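Long-range contacts in ectoine dioxygenase (Sphingopyxis alaskensis, PDB 4MHR), which catalyses the iron(II)- and 2-oxoglutarate-dependent hydroxylation of L-ectoine to 5-hydroxyectoine, a compatible solute that protects cells against osmotic stress: residues A[26-31]-A[165-170]; A[137-142]-A[264-269]. All blocks are in the same frame, centred on the assembly; numbering follows the deposited sequence.

Contact 1 of 2, residues A[26-31]-A[165-170]; sequences RLDPVV and PRMRAL
Asp28 and Met167 bring the two backbones to their nearest approach, 6.0 Å between CA atoms, where an irregular N-terminal segment passes an inverse gamma turn centred on Met167. The Asp28 carboxylate carries the polar half of the contact, its two oxygens divided between side chain and main chain. OD1 is met on its syn side, somewhat out of the carboxylate plane, by Arg166 NH1 at 2.8 Å, a salt bridge in which the carboxylate and guanidinium planes lie 31° apart. A turn about the CB-CG bond of Arg166 (chi2 -71°) brings its guanidinium edge back to this oxygen. OD2 accepts the nearly straight bond from Met167 N at 2.9 Å, the donor standing above the carboxylate plane; the same oxygen also bonds to the hydroxyl of Tyr13. The contact thus ties the loop between strand 23-25 and helix 43-52 to the turn leading into strand 169-175, a strand of the large sheet of the cupin fold. Beside this polar grip, the extended Arg26 chain runs obliquely past Met167, whose CB lies over one guanidinium face while Val30 CG2 lies over the other, both offset toward its rim. Met167 SD comes within 3.6 Å of Arg26 NH1. Arg26 also folds its own segment together: NH2 donates to Pro29 O at 2.8 Å, and NE to Asp28 O at 3.0 Å. NH1 reaches Asp248 OD2 in a salt bridge and the carbonyl oxygen of His193. A leucine in place of Arg26 would probably cost Asp248 this salt bridge and leave Pro29 O without the NH2 bond.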
ATOM      1  N   ARG A  26      19.286   1.352  -2.466  1.00 29.62           N
ATOM      2  CA  ARG A  26      18.332   2.419  -2.297  1.00 24.62           C
ATOM      3  C   ARG A  26      19.202   3.662  -2.243  1.00 26.48           C
ATOM      4  O   ARG A  26      20.246   3.783  -1.540  1.00 23.87           O
ATOM      5  CB  ARG A  26      17.515   2.229  -1.007  1.00 29.41           C
ATOM      6  CG  ARG A  26      16.572   3.405  -0.703  1.00 27.22           C
ATOM      7  CD  ARG A  26      15.696   3.116   0.496  1.00 27.89           C
ATOM      8  NE  ARG A  26      14.615   4.064   0.605  1.00 23.06           N
ATOM      9  CZ  ARG A  26      13.305   3.788   0.655  1.00 24.98           C
ATOM     10  NH1 ARG A  26      12.804   2.553   0.548  1.00 23.23           N
ATOM     11  NH2 ARG A  26      12.456   4.805   0.828  1.00 23.16           N
ATOM     12  N   LEU A  27      18.735   4.635  -2.966  1.00 24.33           N
ATOM     13  CA  LEU A  27      19.420   5.940  -2.991  1.00 28.90           C
ATOM     14  C   LEU A  27      18.570   7.097  -2.417  1.00 26.12           C
ATOM     15  O   LEU A  27      18.900   8.237  -2.583  1.00 29.95           O
ATOM     16  CB  LEU A  27      19.759   6.230  -4.411  1.00 24.55           C
ATOM     17  CG  LEU A  27      20.683   5.167  -5.042  1.00 24.95           C
ATOM     18  CD1 LEU A  27      20.831   5.506  -6.536  1.00 28.98           C
ATOM     19  CD2 LEU A  27      22.050   5.140  -4.364  1.00 26.26           C
ATOM     20  N   ASP A  28      17.465   6.767  -1.761  1.00 26.11           N
ATOM     21  CA  ASP A  28      16.540   7.746  -1.150  1.00 23.86           C
ATOM     22  C   ASP A  28      16.443   7.480   0.354  1.00 23.27           C
ATOM     23  O   ASP A  28      16.588   6.355   0.772  1.00 21.96           O
ATOM     24  CB  ASP A  28      15.133   7.528  -1.731  1.00 23.90           C
ATOM     25  CG  ASP A  28      15.008   8.043  -3.147  1.00 26.68           C
ATOM     26  OD1 ASP A  28      15.112   9.288  -3.311  1.00 23.74           O
ATOM     27  OD2 ASP A  28      14.792   7.209  -4.062  1.00 25.91           O
ATOM     28  N   PRO A  29      16.160   8.505   1.172  1.00 25.32           N
ATOM     29  CA  PRO A  29      15.801   8.183   2.540  1.00 24.94           C
ATOM     30  C   PRO A  29      14.564   7.243   2.662  1.00 23.92           C
ATOM     31  O   PRO A  29      13.777   7.097   1.723  1.00 22.49           O
ATOM     32  CB  PRO A  29      15.484   9.535   3.165  1.00 24.71           C
ATOM     33  CG  PRO A  29      16.078  10.529   2.291  1.00 30.24           C
ATOM     34  CD  PRO A  29      16.050   9.930   0.890  1.00 26.51           C
ATOM     35  N   VAL A  30      14.431   6.616   3.818  1.00 22.99           N
ATOM     36  CA  VAL A  30      13.192   5.906   4.204  1.00 23.90           C
ATOM     37  C   VAL A  30      12.236   6.886   4.931  1.00 21.89           C
ATOM     38  O   VAL A  30      11.081   7.010   4.579  1.00 23.22           O
ATOM     39  CB  VAL A  30      13.465   4.608   4.964  1.00 24.08           C
ATOM     40  CG1 VAL A  30      12.207   3.780   5.185  1.00 22.95           C
ATOM     41  CG2 VAL A  30      14.462   3.693   4.224  1.00 23.16           C
ATOM     42  N   VAL A  31      12.725   7.511   5.995  1.00 25.62           N
ATOM     43  CA  VAL A  31      11.979   8.514   6.740  1.00 21.29           C
ATOM     44  C   VAL A  31      12.566   9.858   6.207  1.00 25.74           C
ATOM     45  O   VAL A  31      13.761  10.150   6.319  1.00 23.72           O
ATOM     46  CB  VAL A  31      12.195   8.390   8.233  1.00 22.98           C
ATOM     47  CG1 VAL A  31      11.614   9.576   8.991  1.00 25.44           C
ATOM     48  CG2 VAL A  31      11.641   7.079   8.719  1.00 24.42           C
ATOM     49  N   PRO A 165       9.565   8.675  -9.910  1.00 28.80           N
ATOM     50  CA  PRO A 165      11.033   8.702  -9.978  1.00 31.92           C
ATOM     51  C   PRO A 165      11.770   8.181  -8.791  1.00 28.93           C
ATOM     52  O   PRO A 165      12.802   7.544  -8.980  1.00 33.01           O
ATOM     53  CB  PRO A 165      11.389  10.200 -10.154  1.00 33.62           C
ATOM     54  CG  PRO A 165      10.171  10.957  -9.786  1.00 31.83           C
ATOM     55  CD  PRO A 165       8.971  10.017  -9.804  1.00 31.26           C
ATOM     56  N   ARG A 166      11.265   8.458  -7.581  1.00 27.62           N
ATOM     57  CA  ARG A 166      12.031   8.271  -6.345  1.00 26.31           C
ATOM     58  C   ARG A 166      11.228   7.431  -5.315  1.00 24.82           C
ATOM     59  O   ARG A 166      10.017   7.424  -5.322  1.00 22.84           O
ATOM     60  CB  ARG A 166      12.425   9.595  -5.706  1.00 25.68           C
ATOM     61  CG  ARG A 166      13.260  10.556  -6.550  1.00 34.90           C
ATOM     62  CD  ARG A 166      14.648  10.006  -6.708  1.00 41.67           C
ATOM     63  NE  ARG A 166      15.471  11.119  -6.905  1.00 50.92           N
ATOM     64  CZ  ARG A 166      16.243  11.729  -6.011  1.00 42.26           C
ATOM     65  NH1 ARG A 166      16.409  11.327  -4.769  1.00 39.39           N
ATOM     66  NH2 ARG A 166      16.868  12.791  -6.441  1.00 31.38           N
ATOM     67  N   MET A 167      11.930   6.821  -4.363  1.00 23.81           N
ATOM     68  CA  MET A 167      11.240   6.061  -3.293  1.00 23.96           C
ATOM     69  C   MET A 167      10.793   7.027  -2.235  1.00 22.33           C
ATOM     70  O   MET A 167      11.519   7.257  -1.285  1.00 23.71           O
ATOM     71  CB  MET A 167      12.160   4.995  -2.710  1.00 22.39           C
ATOM     72  CG  MET A 167      12.545   3.947  -3.774  1.00 20.67           C
ATOM     73  SD  MET A 167      13.609   2.786  -2.948  1.00 25.98           S
ATOM     74  CE  MET A 167      14.049   1.750  -4.334  1.00 26.23           C
ATOM     75  N   ARG A 168       9.642   7.634  -2.453  1.00 23.33           N
ATOM     76  CA  ARG A 168       9.112   8.655  -1.561  1.00 22.77           C
ATOM     77  C   ARG A 168       7.577   8.571  -1.533  1.00 22.87           C
ATOM     78  O   ARG A 168       6.812   9.550  -1.596  1.00 23.69           O
ATOM     79  CB  ARG A 168       9.676  10.051  -1.873  1.00 28.40           C
ATOM     80  CG  ARG A 168       9.076  11.065  -0.926  1.00 28.85           C
ATOM     81  CD  ARG A 168       9.663  12.203  -0.160  1.00 41.39           C
ATOM     82  NE  ARG A 168      10.246  13.226  -0.861  1.00 30.46           N
ATOM     83  CZ  ARG A 168      10.663  14.467  -0.460  1.00 31.04           C
ATOM     84  NH1 ARG A 168      10.405  15.159   0.636  1.00 31.31           N
ATOM     85  NH2 ARG A 168      11.394  15.083  -1.349  1.00 24.96           N
ATOM     86  N   ALA A 169       7.116   7.320  -1.433  1.00 24.14           N
ATOM     87  CA  ALA A 169       5.710   6.978  -1.326  1.00 23.25           C
ATOM     88  C   ALA A 169       5.526   5.885  -0.320  1.00 22.25           C
ATOM     89  O   ALA A 169       6.445   5.092  -0.040  1.00 23.24           O
ATOM     90  CB  ALA A 169       5.119   6.543  -2.683  1.00 26.20           C
ATOM     91  N   LEU A 170       4.327   5.814   0.236  1.00 21.50           N
ATOM     92  CA  LEU A 170       4.020   4.711   1.122  1.00 26.03           C
ATOM     93  C   LEU A 170       2.593   4.248   1.009  1.00 27.48           C
ATOM     94  O   LEU A 170       1.681   5.014   0.533  1.00 26.38           O
ATOM     95  CB  LEU A 170       4.309   5.069   2.538  1.00 30.27           C
ATOM     96  CG  LEU A 170       3.582   6.208   3.159  1.00 31.18           C
ATOM     97  CD1 LEU A 170       2.239   5.788   3.692  1.00 36.71           C
ATOM     98  CD2 LEU A 170       4.382   6.617   4.368  1.00 41.05           C
TER

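Contact 2 of 2, residues A[137-142]-A[264-269]; sequences RLNYKP and RANAFL
Two neighbouring antiparallel strands of the large cupin sheet, 131-141 and 264-273, meet here beside the active site, pairing Arg137 with Phe268 at one end and Lys141 with Arg264 at the other. The short strand axes approach to 4.7 Å and run 175° apart. Arg137-Phe268, Asn139-Asn266 and Lys141-Arg264 are hydrogen-bonded pairs, each closed by two backbone bonds; Phe268 N to Arg137 O, at 2.8 Å, is among the straightest. Between them lie the non-hydrogen-bonded pairs Leu138-Ala267 and Tyr140-Ala265, where Ala265 CA makes a CH...O contact of 3.2 Å with Asn139 O. On the face bearing Leu138 and Tyr140, Leu138 CD1 rests 3.3 Å from Asn266 O, and the Leu138 side chain packs against helix 63-78. The other face carries Arg137, Asn139 and Lys141 beside Phe268, Asn266 and Arg264. Arg137 and Phe268 lie side by side, CD of the arginine 3.7 Å from ring atom CD2, with the guanidinium and ring planes nearly perpendicular. A bend at chi3 (68°) carries the Arg137 guanidinium on past the ring contact, and NH2 bonds to Ser99 OG on strand 97-101. In the central pair, the Asn139 and Asn266 side chains lie side by side, pointing the same way. At the far end Lys141 and Arg264 touch through their aliphatic parts, CD to CD 3.7 Å, while Lys141 NZ donates to the carbonyl oxygens of Asn256 and Gly184 and Arg264 NE to Asn179 OD1. Lys141 binds 2-oxoglutarate, and its NZ lies 4.3 Å from Arg264 NH1; two positive groups so close probably make this end of the strand pair attractive to an anion such as the cosubstrate's carboxylate.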
ATOM      1  N   ARG A 137      -7.490   1.483  -3.249  1.00 27.29           N
ATOM      2  CA  ARG A 137      -8.255   0.270  -3.655  1.00 33.18           C
ATOM      3  C   ARG A 137      -8.959  -0.235  -2.460  1.00 30.83           C
ATOM      4  O   ARG A 137      -8.350  -0.265  -1.380  1.00 32.36           O
ATOM      5  CB  ARG A 137      -7.425  -0.945  -4.051  1.00 30.35           C
ATOM      6  CG  ARG A 137      -6.259  -0.824  -4.927  1.00 44.47           C
ATOM      7  CD  ARG A 137      -5.315  -2.015  -4.716  1.00 46.14           C
ATOM      8  NE  ARG A 137      -5.889  -3.255  -5.192  1.00 55.12           N
ATOM      9  CZ  ARG A 137      -5.289  -4.124  -6.013  1.00 61.10           C
ATOM     10  NH1 ARG A 137      -4.055  -3.916  -6.476  1.00 57.67           N
ATOM     11  NH2 ARG A 137      -5.941  -5.226  -6.372  1.00 54.24           N
ATOM     12  N   LEU A 138     -10.180  -0.710  -2.672  1.00 33.05           N
ATOM     13  CA  LEU A 138     -10.911  -1.509  -1.700  1.00 31.27           C
ATOM     14  C   LEU A 138     -10.797  -2.942  -2.193  1.00 33.99           C
ATOM     15  O   LEU A 138     -11.138  -3.288  -3.363  1.00 36.34           O
ATOM     16  CB  LEU A 138     -12.332  -1.052  -1.507  1.00 33.78           C
ATOM     17  CG  LEU A 138     -13.227  -2.013  -0.685  1.00 37.27           C
ATOM     18  CD1 LEU A 138     -12.741  -2.313   0.702  1.00 37.97           C
ATOM     19  CD2 LEU A 138     -14.661  -1.532  -0.647  1.00 37.84           C
ATOM     20  N   ASN A 139     -10.217  -3.764  -1.330  1.00 30.75           N
ATOM     21  CA  ASN A 139      -9.964  -5.177  -1.634  1.00 34.28           C
ATOM     22  C   ASN A 139     -10.808  -6.120  -0.799  1.00 37.86           C
ATOM     23  O   ASN A 139     -10.977  -5.897   0.409  1.00 36.43           O
ATOM     24  CB  ASN A 139      -8.528  -5.519  -1.354  1.00 33.91           C
ATOM     25  CG  ASN A 139      -7.577  -4.694  -2.166  1.00 41.48           C
ATOM     26  OD1 ASN A 139      -6.653  -4.026  -1.641  1.00 42.88           O
ATOM     27  ND2 ASN A 139      -7.785  -4.723  -3.463  1.00 42.32           N
ATOM     28  N   TYR A 140     -11.260  -7.195  -1.444  1.00 36.74           N
ATOM     29  CA  TYR A 140     -12.013  -8.289  -0.810  1.00 36.96           C
ATOM     30  C   TYR A 140     -11.511  -9.607  -1.328  1.00 43.49           C
ATOM     31  O   TYR A 140     -11.472  -9.855  -2.547  1.00 41.52           O
ATOM     32  CB  TYR A 140     -13.444  -8.191  -1.150  1.00 40.84           C
ATOM     33  CG  TYR A 140     -14.255  -9.318  -0.578  1.00 43.63           C
ATOM     34  CD1 TYR A 140     -14.585 -10.462  -1.353  1.00 43.96           C
ATOM     35  CD2 TYR A 140     -14.681  -9.256   0.719  1.00 39.11           C
ATOM     36  CE1 TYR A 140     -15.334 -11.477  -0.806  1.00 45.98           C
ATOM     37  CE2 TYR A 140     -15.413 -10.271   1.274  1.00 41.63           C
ATOM     38  CZ  TYR A 140     -15.749 -11.347   0.521  1.00 41.65           C
ATOM     39  OH  TYR A 140     -16.493 -12.294   1.119  1.00 52.23           O
ATOM     40  N   LYS A 141     -11.069 -10.446  -0.417  1.00 38.91           N
ATOM     41  CA  LYS A 141     -10.463 -11.748  -0.773  1.00 39.82           C
ATOM     42  C   LYS A 141     -11.360 -12.746  -0.031  1.00 38.75           C
ATOM     43  O   LYS A 141     -11.346 -12.778   1.224  1.00 34.16           O
ATOM     44  CB  LYS A 141      -9.025 -11.825  -0.266  1.00 42.14           C
ATOM     45  CG  LYS A 141      -8.413 -13.226  -0.130  1.00 49.90           C
ATOM     46  CD  LYS A 141      -7.219 -13.253   0.828  1.00 57.48           C
ATOM     47  CE  LYS A 141      -6.122 -14.185   0.348  1.00 54.86           C
ATOM     48  NZ  LYS A 141      -4.782 -13.688   0.792  1.00 53.98           N
ATOM     49  N   PRO A 142     -12.193 -13.479  -0.774  1.00 35.07           N
ATOM     50  CA  PRO A 142     -13.124 -14.372  -0.082  1.00 38.73           C
ATOM     51  C   PRO A 142     -12.448 -15.518   0.658  1.00 29.66           C
ATOM     52  O   PRO A 142     -11.335 -15.899   0.361  1.00 33.82           O
ATOM     53  CB  PRO A 142     -13.933 -14.978  -1.229  1.00 36.79           C
ATOM     54  CG  PRO A 142     -12.940 -15.013  -2.364  1.00 40.25           C
ATOM     55  CD  PRO A 142     -12.236 -13.694  -2.238  1.00 40.18           C
ATOM     56  N   ARG A 264     -10.803 -11.752   3.872  1.00 35.79           N
ATOM     57  CA  ARG A 264      -9.919 -10.609   4.146  1.00 42.36           C
ATOM     58  C   ARG A 264     -10.441  -9.439   3.391  1.00 39.50           C
ATOM     59  O   ARG A 264     -10.864  -9.592   2.230  1.00 33.63           O
ATOM     60  CB  ARG A 264      -8.518 -10.865   3.605  1.00 48.39           C
ATOM     61  CG  ARG A 264      -7.632 -11.612   4.558  1.00 58.54           C
ATOM     62  CD  ARG A 264      -6.206 -11.593   4.028  1.00 73.85           C
ATOM     63  NE  ARG A 264      -5.503 -10.317   4.269  1.00 79.44           N
ATOM     64  CZ  ARG A 264      -5.098  -9.435   3.343  1.00 86.46           C
ATOM     65  NH1 ARG A 264      -5.315  -9.616   2.039  1.00 89.99           N
ATOM     66  NH2 ARG A 264      -4.460  -8.331   3.741  1.00 88.65           N
ATOM     67  N   ALA A 265     -10.422  -8.276   4.028  1.00 32.51           N
ATOM     68  CA  ALA A 265     -10.898  -7.076   3.374  1.00 26.71           C
ATOM     69  C   ALA A 265     -10.096  -5.878   3.957  1.00 29.09           C
ATOM     70  O   ALA A 265      -9.917  -5.771   5.166  1.00 29.77           O
ATOM     71  CB  ALA A 265     -12.405  -6.906   3.623  1.00 25.69           C
ATOM     72  N   ASN A 266      -9.642  -4.994   3.086  1.00 25.02           N
ATOM     73  CA  ASN A 266      -8.932  -3.828   3.492  1.00 26.93           C
ATOM     74  C   ASN A 266      -9.151  -2.735   2.517  1.00 30.64           C
ATOM     75  O   ASN A 266      -9.546  -2.995   1.329  1.00 31.33           O
ATOM     76  CB  ASN A 266      -7.451  -4.132   3.603  1.00 33.39           C
ATOM     77  CG  ASN A 266      -6.783  -4.233   2.264  1.00 37.13           C
ATOM     78  OD1 ASN A 266      -7.260  -4.910   1.383  1.00 45.46           O
ATOM     79  ND2 ASN A 266      -5.711  -3.492   2.082  1.00 43.79           N
ATOM     80  N   ALA A 267      -8.963  -1.515   3.029  1.00 25.19           N
ATOM     81  CA  ALA A 267      -8.825  -0.328   2.220  1.00 27.88           C
ATOM     82  C   ALA A 267      -7.319   0.005   2.127  1.00 29.95           C
ATOM     83  O   ALA A 267      -6.646   0.177   3.150  1.00 29.01           O
ATOM     84  CB  ALA A 267      -9.607   0.797   2.879  1.00 27.91           C
ATOM     85  N   PHE A 268      -6.804   0.112   0.914  1.00 26.07           N
ATOM     86  CA  PHE A 268      -5.413   0.331   0.625  1.00 26.17           C
ATOM     87  C   PHE A 268      -5.282   1.760   0.085  1.00 30.49           C
ATOM     88  O   PHE A 268      -5.844   2.061  -0.969  1.00 29.71           O
ATOM     89  CB  PHE A 268      -5.007  -0.713  -0.408  1.00 30.23           C
ATOM     90  CG  PHE A 268      -3.592  -0.663  -0.867  1.00 44.19           C
ATOM     91  CD1 PHE A 268      -2.567  -1.137  -0.048  1.00 48.87           C
ATOM     92  CD2 PHE A 268      -3.280  -0.314  -2.208  1.00 53.27           C
ATOM     93  CE1 PHE A 268      -1.255  -1.153  -0.512  1.00 51.66           C
ATOM     94  CE2 PHE A 268      -1.964  -0.354  -2.668  1.00 59.79           C
ATOM     95  CZ  PHE A 268      -0.937  -0.757  -1.806  1.00 49.29           C
ATOM     96  N   LEU A 269      -4.524   2.607   0.777  1.00 24.60           N
ATOM     97  CA  LEU A 269      -4.291   4.004   0.363  1.00 27.39           C
ATOM     98  C   LEU A 269      -2.816   4.221   0.075  1.00 27.17           C
ATOM     99  O   LEU A 269      -2.005   3.926   0.937  1.00 25.69           O
ATOM    100  CB  LEU A 269      -4.753   4.926   1.470  1.00 26.87           C
ATOM    101  CG  LEU A 269      -6.212   4.792   1.914  1.00 30.84           C
ATOM    102  CD1 LEU A 269      -6.520   5.601   3.155  1.00 34.49           C
ATOM    103  CD2 LEU A 269      -7.117   5.275   0.781  1.00 38.96           C
TER

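Contacts 1 and 2 reach the same antiparallel sheet through adjacent strands, 169-175 and 264-273, but lie on opposite sides of the chain's centre, with their own centres 25 Å apart. Their nearest atoms remain about 4 Å apart, and the two do not touch. Contact 1 is a surface contact, whereas contact 2 lies beside the catalytic centre. The iron ligand Asp154 relates them: its side chain is about 4 Å from that of Phe268 in contact 2 and about 10 Å from that of Met167 in contact 1. Met167 is also about 8 Å, side chain to side chain, from Trp158, important for ectoine stabilization.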